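Local coordinates for protein histidine phosphotransferase (Caulobacter crescentus, PDB 2OOC) that acts as a histidine phosphotransfer protein essential for regulating stalk biogenesis, presumably relaying phosphoryl groups between histidine and aspartate in two-component signalling, at residues Gly9-Ala14 and Asp93-Asp98; Phe69-Val74 and Arg89-Ala94. One frame throughout, in Å; residues are numbered along the deposited sequence. Where two conformers were deposited one is given.

How the contacts relate
Both contacts lie on the long helix 85-111, and their segments there run into one another, sharing Asp93 and Ala94. Their centres are about 9 Å apart, each about 7 Å from the centre of the chain. Contact 2 brings helix 69-79 against the earlier part, within a short span of sequence; contact 1 brings in the start of the modelled chain, from the far end of the sequence, one step further along. They touch where Ala95 CB lies 4.1 Å from Leu71 CD2, and again where Asp12 CB meets Phe69 CD2. Helix 85-111 is thus the element common to both: contact 2 belongs to the helical bundle expected of an Hpt domain, and contact 1 fastens the N-terminal segment to it.

Contact 1: Gly9-Ala14 and Asp93-Asp98; sequences GAVDFA and DAALLD
The backbones of Ala10 and Ala95 come within 5.1 Å of each other, CA to CA, where the loop leading into helix 13-19 crosses the side of helix 85-111. Small residues permit this: Ala10 CB rests on the helix backbone, 3.4 Å from Ala94 O, and also touches the methyl of Ala94. Asp98, modelled in two conformers, in the one described turns its carboxylate to the loop, and OD2 accepts a hydrogen bond from Val11 N at 3.1 Å (157° at the hydrogen), the donor lying above the carboxylate plane. An acidic residue suits this place, for the same OD2 also accepts from a water, at 2.6 Å, that donates to Val11 O. Branched Val11 serves helix and ring at once: with CG1 anti to its backbone N (chi1 -178°), CG2 stands beside that N and meets Ala95 O and Asp98 CB, while CG1 lies over one face of the Phe13 ring, near its rim. Phe13 CZ reaches Asp98 O at 3.5 Å; the ring plane is 24° from that of the Asp98 carboxylate. Phe13 also stacks on Tyr102 further along helix 85-111, Val11 and Ala95 pack on Ala68 before helix 69-79, and Leu96 turns to helix 24-41.

Contact 2: Phe69-Val74 and Arg89-Ala94; sequences FNLGEV and RTALDA
Two neighbouring helices of the bundle, 69-79 and 85-111, pack in nearly antiparallel fashion here, Leu71 meeting Ala91 and Leu92: the axes of the short segments approach to 9.0 Å at 169°. Ala91 suits the tightest point, since a single methyl lets the backbones draw to 5.2 Å between Leu71 CA and Ala91 CA. Its CB is met by Leu71 CD1 at 3.7 Å and, one turn further along that helix, by Val74 CG2 at 3.9 Å. The branched end of Leu71 divides its work: CD1 comes over the backbone at Leu92 N, while CD2 touches Leu92 CD1 at 3.8 Å. Carrying CG anti to the backbone N (chi1 168°) puts both methyls between the helices, where a flexible, wholly apolar side chain can fit the groove. At the exposed edge, Asn70 is a fitting polar residue. Its ND2 donates to a water at 3.1 Å, and the same water donates to Ala91 O at 2.8 Å, adding a polar bridge beside the apolar core. Leu71 and Leu92 both extend to Phe34 of helix 24-41, and Leu71 also reaches Val59 and Ala63 of helix 52-66. Leu71 and Val74 closing on the small Ala91, with Leu92 beside it, between antiparallel helices is consistent with the four-helix bundle of Hpt domains, of which this contact forms one interhelical seam.

Contact 1: Gly9-Ala14 and Asp93-Asp98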
loop_
_atom_site.group_PDB
_atom_site.type_symbol
_atom_site.label_atom_id
_atom_site.label_comp_id
_atom_site.label_asym_id
_atom_site.label_seq_id
_atom_site.Cartn_x
_atom_site.Cartn_y
_atom_site.Cartn_z
ATOM N N GLY A 9 4.350 -9.559 7.935
ATOM C CA GLY A 9 3.312 -8.492 7.822
ATOM C C GLY A 9 3.846 -7.237 7.138
ATOM O O GLY A 9 4.631 -6.511 7.709
ATOM N N ALA A 10 3.430 -6.983 5.907
ATOM C CA ALA A 10 3.755 -5.716 5.209
ATOM C C ALA A 10 2.988 -4.531 5.792
ATOM O O ALA A 10 3.469 -3.362 5.768
ATOM C CB ALA A 10 3.446 -5.865 3.674
ATOM N N VAL A 11 1.773 -4.787 6.269
ATOM C CA VAL A 11 0.871 -3.707 6.698
ATOM C C VAL A 11 0.561 -3.812 8.175
ATOM O O VAL A 11 0.218 -4.868 8.659
ATOM C CB VAL A 11 -0.391 -3.719 5.880
ATOM C CG1 VAL A 11 -1.338 -2.600 6.238
ATOM C CG2 VAL A 11 -0.049 -3.582 4.403
ATOM N N ASP A 12 0.693 -2.680 8.873
ATOM C CA ASP A 12 0.374 -2.611 10.279
ATOM C C ASP A 12 -1.087 -2.357 10.418
ATOM O O ASP A 12 -1.522 -1.174 10.385
ATOM C CB ASP A 12 1.170 -1.442 10.911
ATOM C CG ASP A 12 1.153 -1.494 12.393
ATOM O OD1 ASP A 12 0.144 -2.014 12.936
ATOM O OD2 ASP A 12 2.139 -0.989 12.988
ATOM N N PHE A 13 -1.910 -3.402 10.534
ATOM C CA PHE A 13 -3.332 -3.187 10.497
ATOM C C PHE A 13 -3.842 -2.514 11.775
ATOM O O PHE A 13 -4.910 -1.895 11.802
ATOM C CB PHE A 13 -4.110 -4.492 10.160
ATOM C CG PHE A 13 -3.982 -4.890 8.725
ATOM C CD1 PHE A 13 -4.602 -4.165 7.733
ATOM C CD2 PHE A 13 -3.220 -5.940 8.379
ATOM C CE1 PHE A 13 -4.457 -4.548 6.367
ATOM C CE2 PHE A 13 -3.084 -6.289 7.050
ATOM C CZ PHE A 13 -3.682 -5.613 6.064
ATOM N N ALA A 14 -3.037 -2.593 12.852
ATOM C CA ALA A 14 -3.396 -1.853 14.071
ATOM C C ALA A 14 -3.426 -0.340 13.798
ATOM O O ALA A 14 -4.298 0.406 14.286
ATOM C CB ALA A 14 -2.419 -2.175 15.147
ATOM N N ASP A 93 3.738 -5.299 -3.947
ATOM C CA ASP A 93 3.109 -6.632 -3.985
ATOM C C ASP A 93 2.812 -7.143 -2.568
ATOM O O ASP A 93 1.718 -7.650 -2.302
ATOM C CB ASP A 93 4.013 -7.626 -4.672
ATOM C CG ASP A 93 4.120 -7.483 -6.169
ATOM O OD1 ASP A 93 3.283 -6.781 -6.786
ATOM O OD2 ASP A 93 5.083 -8.093 -6.759
ATOM N N ALA A 94 3.775 -7.039 -1.639
ATOM C CA ALA A 94 3.590 -7.536 -0.273
ATOM C C ALA A 94 2.487 -6.758 0.444
ATOM O O ALA A 94 1.710 -7.350 1.192
ATOM C CB ALA A 94 4.914 -7.424 0.490
ATOM N N ALA A 95 2.368 -5.441 0.209
ATOM C CA ALA A 95 1.354 -4.690 0.874
ATOM C C ALA A 95 -0.032 -5.077 0.295
ATOM O O ALA A 95 -0.994 -5.282 1.089
ATOM C CB ALA A 95 1.652 -3.165 0.714
ATOM N N LEU A 96 -0.115 -5.242 -1.039
ATOM C CA LEU A 96 -1.368 -5.620 -1.657
ATOM C C LEU A 96 -1.833 -7.038 -1.210
ATOM O O LEU A 96 -3.006 -7.306 -1.049
ATOM C CB LEU A 96 -1.293 -5.478 -3.169
ATOM C CG LEU A 96 -1.280 -4.019 -3.609
ATOM C CD1 LEU A 96 -0.916 -4.009 -5.078
ATOM C CD2 LEU A 96 -2.600 -3.242 -3.423
ATOM N N LEU A 97 -0.852 -7.928 -1.035
ATOM C CA LEU A 97 -1.091 -9.301 -0.587
ATOM C C LEU A 97 -1.794 -9.289 0.744
ATOM O O LEU A 97 -2.808 -9.940 0.955
ATOM C CB LEU A 97 0.273 -9.990 -0.480
ATOM C CG LEU A 97 0.178 -11.372 0.120
ATOM C CD1 LEU A 97 -0.360 -12.375 -0.939
ATOM C CD2 LEU A 97 1.597 -11.788 0.491
ATOM N N ASP A 98 -1.238 -8.452 1.624
ATOM C CA ASP A 98 -1.747 -8.287 2.990
ATOM C C ASP A 98 -3.148 -7.672 3.007
ATOM O O ASP A 98 -4.033 -8.149 3.670
ATOM C CB ASP A 98 -0.796 -7.353 3.779
ATOM C CG ASP A 98 0.237 -8.082 4.571
ATOM O OD1 ASP A 98 0.676 -9.139 4.068
ATOM O OD2 ASP A 98 0.586 -7.562 5.673
HETATM O O HOH W 1 0.271 -7.571 8.278
#

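Contact 2: Phe69-Val74 and Arg89-Ala94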
loop_
_atom_site.group_PDB
_atom_site.type_symbol
_atom_site.label_atom_id
_atom_site.label_comp_id
_atom_site.label_asym_id
_atom_site.label_seq_id
_atom_site.Cartn_x
_atom_site.Cartn_y
_atom_site.Cartn_z
ATOM N N PHE A 69 4.228 0.592 6.234
ATOM C CA PHE A 69 5.413 1.395 6.572
ATOM C C PHE A 69 6.649 0.929 5.847
ATOM O O PHE A 69 7.446 1.772 5.439
ATOM C CB PHE A 69 5.617 1.496 8.095
ATOM C CG PHE A 69 4.537 2.298 8.746
ATOM C CD1 PHE A 69 4.312 3.594 8.340
ATOM C CD2 PHE A 69 3.687 1.731 9.680
ATOM C CE1 PHE A 69 3.283 4.360 8.881
ATOM C CE2 PHE A 69 2.665 2.506 10.229
ATOM C CZ PHE A 69 2.470 3.792 9.814
ATOM N N ASN A 70 6.809 -0.391 5.694
ATOM C CA ASN A 70 7.958 -0.891 4.937
ATOM C C ASN A 70 7.949 -0.372 3.484
ATOM O O ASN A 70 8.955 0.081 2.983
ATOM C CB ASN A 70 7.985 -2.400 4.925
ATOM C CG ASN A 70 9.096 -2.959 3.965
ATOM O OD1 ASN A 70 10.318 -2.792 4.236
ATOM N ND2 ASN A 70 8.676 -3.579 2.837
ATOM N N LEU A 71 6.771 -0.401 2.834
ATOM C CA LEU A 71 6.649 0.131 1.490
ATOM C C LEU A 71 7.033 1.596 1.445
ATOM O O LEU A 71 7.716 2.082 0.566
ATOM C CB LEU A 71 5.257 -0.117 0.982
ATOM C CG LEU A 71 4.806 0.582 -0.290
ATOM C CD1 LEU A 71 5.725 0.143 -1.441
ATOM C CD2 LEU A 71 3.336 0.268 -0.652
ATOM N N GLY A 72 6.553 2.384 2.407
ATOM C CA GLY A 72 6.956 3.754 2.509
ATOM C C GLY A 72 8.456 3.947 2.580
ATOM O O GLY A 72 8.988 4.795 1.884
ATOM N N GLU A 73 9.109 3.147 3.390
ATOM C CA GLU A 73 10.575 3.194 3.500
ATOM C C GLU A 73 11.262 2.848 2.220
ATOM O O GLU A 73 12.233 3.479 1.852
ATOM C CB GLU A 73 11.091 2.295 4.615
ATOM C CG GLU A 73 10.670 2.748 5.987
ATOM N N VAL A 74 10.824 1.786 1.554
ATOM C CA VAL A 74 11.389 1.378 0.284
ATOM C C VAL A 74 11.245 2.497 -0.735
ATOM O O VAL A 74 12.161 2.828 -1.482
ATOM C CB VAL A 74 10.749 0.095 -0.220
ATOM C CG1 VAL A 74 11.292 -0.203 -1.614
ATOM C CG2 VAL A 74 11.025 -1.101 0.715
ATOM N N ARG A 89 8.193 -2.229 -6.502
ATOM C CA ARG A 89 7.166 -3.122 -6.978
ATOM C C ARG A 89 6.945 -4.319 -6.073
ATOM O O ARG A 89 5.809 -4.691 -5.788
ATOM C CB ARG A 89 7.443 -3.577 -8.418
ATOM C CG ARG A 89 7.362 -2.472 -9.416
ATOM C CD ARG A 89 7.136 -2.977 -10.804
ATOM N NE ARG A 89 8.214 -3.905 -11.179
ATOM C CZ ARG A 89 9.392 -3.563 -11.670
ATOM N NH1 ARG A 89 9.688 -2.302 -11.918
ATOM N NH2 ARG A 89 10.318 -4.496 -11.952
ATOM N N THR A 90 8.042 -4.923 -5.604
ATOM C CA THR A 90 7.881 -6.119 -4.768
ATOM C C THR A 90 7.407 -5.784 -3.354
ATOM O O THR A 90 6.630 -6.542 -2.799
ATOM C CB THR A 90 9.116 -6.958 -4.785
ATOM O OG1 THR A 90 10.211 -6.260 -4.237
ATOM C CG2 THR A 90 9.501 -7.456 -6.181
ATOM N N ALA A 91 7.776 -4.598 -2.836
ATOM C CA ALA A 91 7.212 -4.076 -1.574
ATOM C C ALA A 91 5.714 -3.790 -1.707
ATOM O O ALA A 91 4.936 -4.091 -0.819
ATOM C CB ALA A 91 7.960 -2.809 -1.094
ATOM N N LEU A 92 5.313 -3.271 -2.883
ATOM C CA LEU A 92 3.923 -2.979 -3.180
ATOM C C LEU A 92 3.122 -4.295 -3.283
ATOM O O LEU A 92 2.050 -4.440 -2.701
ATOM C CB LEU A 92 3.798 -2.161 -4.446
ATOM C CG LEU A 92 2.354 -1.786 -4.830
ATOM C CD1 LEU A 92 1.516 -1.107 -3.665
ATOM C CD2 LEU A 92 2.318 -0.870 -6.100
ATOM N N ASP A 93 3.738 -5.299 -3.947
ATOM C CA ASP A 93 3.109 -6.632 -3.985
ATOM C C ASP A 93 2.812 -7.143 -2.568
ATOM O O ASP A 93 1.718 -7.650 -2.302
ATOM C CB ASP A 93 4.013 -7.626 -4.672
ATOM C CG ASP A 93 4.120 -7.483 -6.169
ATOM O OD1 ASP A 93 3.283 -6.781 -6.786
ATOM O OD2 ASP A 93 5.083 -8.093 -6.759
ATOM N N ALA A 94 3.775 -7.039 -1.639
ATOM C CA ALA A 94 3.590 -7.536 -0.273
ATOM C C ALA A 94 2.487 -6.758 0.444
ATOM O O ALA A 94 1.710 -7.350 1.192
ATOM C CB ALA A 94 4.914 -7.424 0.490
HETATM O O HOH W 2 5.805 -3.978 1.842
#